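Local coordinates for XRE-family like protein (Pseudomonas syringae pv. tomato, PDB 3F6W) that probably binds DNA through a helix-turn-helix domain, as expected of an XRE-family transcriptional regulator, at residues A[37-40]-A[41-45]. Sequence-based numbering, arbitrary orientation.
Sequences LGRP and QSFVS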
loop_
_atom_site.group_PDB
_atom_site.type_symbol
_atom_site.label_atom_id
_atom_site.label_comp_id
_atom_site.label_asym_id
_atom_site.label_seq_id
_atom_site.Cartn_x
_atom_site.Cartn_y
_atom_site.Cartn_z
ATOM N N LEU A 37 -27.875 -8.688 4.790
ATOM C CA LEU A 37 -27.276 -9.261 3.582
ATOM C C LEU A 37 -27.893 -10.617 3.284
ATOM O O LEU A 37 -27.763 -11.146 2.182
ATOM C CB LEU A 37 -25.761 -9.435 3.760
ATOM C CG LEU A 37 -24.903 -8.172 3.937
ATOM C CD1 LEU A 37 -23.418 -8.507 4.017
ATOM C CD2 LEU A 37 -25.164 -7.193 2.805
ATOM N N GLY A 38 -28.555 -11.186 4.280
ATOM C CA GLY A 38 -29.041 -12.548 4.156
ATOM C C GLY A 38 -27.895 -13.548 4.113
ATOM O O GLY A 38 -27.968 -14.547 3.400
ATOM N N ARG A 39 -26.839 -13.278 4.880
ATOM C CA ARG A 39 -25.682 -14.171 4.990
ATOM C C ARG A 39 -25.344 -14.439 6.459
ATOM O O ARG A 39 -25.767 -13.685 7.339
ATOM C CB ARG A 39 -24.470 -13.550 4.269
ATOM C CG ARG A 39 -24.671 -13.404 2.748
ATOM C CD ARG A 39 -23.587 -12.550 2.140
ATOM N NE ARG A 39 -23.707 -12.332 0.697
ATOM C CZ ARG A 39 -23.063 -13.047 -0.219
ATOM N NH1 ARG A 39 -22.299 -14.071 0.149
ATOM N NH2 ARG A 39 -23.197 -12.758 -1.506
ATOM N N PRO A 40 -24.580 -15.516 6.735
ATOM C CA PRO A 40 -24.187 -15.819 8.114
ATOM C C PRO A 40 -23.301 -14.708 8.642
ATOM O O PRO A 40 -22.678 -14.024 7.835
ATOM C CB PRO A 40 -23.350 -17.101 7.978
ATOM C CG PRO A 40 -23.657 -17.639 6.624
ATOM C CD PRO A 40 -23.999 -16.465 5.771
ATOM N N GLN A 41 -23.239 -14.529 9.956
ATOM C CA GLN A 41 -22.375 -13.495 10.519
ATOM C C GLN A 41 -20.926 -13.744 10.136
ATOM O O GLN A 41 -20.141 -12.805 10.006
ATOM C CB GLN A 41 -22.479 -13.442 12.040
ATOM C CG GLN A 41 -21.472 -12.467 12.658
ATOM C CD GLN A 41 -21.581 -12.363 14.161
ATOM O OE1 GLN A 41 -22.552 -12.821 14.751
ATOM N NE2 GLN A 41 -20.580 -11.754 14.790
ATOM N N SER A 42 -20.570 -15.012 9.973
ATOM C CA SER A 42 -19.194 -15.356 9.616
ATOM C C SER A 42 -18.769 -14.652 8.331
ATOM O O SER A 42 -17.595 -14.310 8.172
ATOM C CB SER A 42 -19.006 -16.873 9.493
ATOM O OG SER A 42 -19.926 -17.438 8.570
ATOM N N PHE A 43 -19.718 -14.407 7.432
ATOM C CA PHE A 43 -19.404 -13.679 6.196
ATOM C C PHE A 43 -18.836 -12.295 6.504
ATOM O O PHE A 43 -17.818 -11.863 5.947
ATOM C CB PHE A 43 -20.657 -13.525 5.334
ATOM C CG PHE A 43 -20.437 -12.714 4.087
ATOM C CD1 PHE A 43 -19.876 -13.295 2.961
ATOM C CD2 PHE A 43 -20.792 -11.371 4.038
ATOM C CE1 PHE A 43 -19.677 -12.557 1.811
ATOM C CE2 PHE A 43 -20.593 -10.628 2.893
ATOM C CZ PHE A 43 -20.036 -11.231 1.774
ATOM N N VAL A 44 -19.519 -11.588 7.393
ATOM C CA VAL A 44 -19.117 -10.242 7.752
ATOM C C VAL A 44 -17.835 -10.273 8.560
ATOM O O VAL A 44 -16.900 -9.522 8.278
ATOM C CB VAL A 44 -20.227 -9.524 8.539
ATOM C CG1 VAL A 44 -19.734 -8.167 9.017
ATOM C CG2 VAL A 44 -21.443 -9.360 7.653
ATOM N N SER A 45 -17.767 -11.162 9.553
ATOM C CA SER A 45 -16.578 -11.202 10.391
ATOM C C SER A 45 -15.317 -11.599 9.607
ATOM O O SER A 45 -14.254 -11.029 9.811
ATOM C CB SER A 45 -16.779 -12.103 11.618
ATOM O OG SER A 45 -17.098 -13.425 11.233
#
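With chi1 of F43 at 176°, CG stands opposite the backbone N and the phenyl ring reaches back from the first turn of helix 41-48 toward the turn before it. R39 meets it with CG opposite its own carbonyl carbon (chi1 -65°) and a chain extended as far as NE, which lays the aliphatic part of the arginine across one ring face. CD sits almost over the middle, 3.5 Å from the centroid of the F43 ring in a CH-pi contact. Beyond it the guanidinium continues over the same face, tilted 27° from the ring plane; R39 CZ lies 4.4 Å from the F43 centroid, an off-centre cation-pi contact, and NH1 passes 3.5 Å from CE1 of F43. Arginine suits an exposed site of this kind, since its methylenes shield the buried ring while its charged end remains near the surface.

L37 approaches the phenylalanine at about a right angle. Its CD1 lies 3.7 Å from CE2 of F43 and more loosely against CG2 of V44, so that a branched apolar residue at the end of one helix joins the aliphatic and aromatic groups of the next. Directly after L37 the chain turns at G38, whose positive phi, easy for glycine, closes helix 30-37 in a Schellman motif. P40 lies near the start of the new helix, where its missing N-H costs nothing because no preceding turn is there to receive it; its O accepts a hydrogen bond from F43 N (3.0 Å), and its CB touches OG of S42.

Together these contacts line the turn of the helix-turn-helix, which joins helix 30-37 to helix 41-48, probably the recognition helix as in relatives. The two helices also meet directly, where V44 packs on Q30 and A34 while Q41 NE2 hydrogen-bonds to OE1 of Q30.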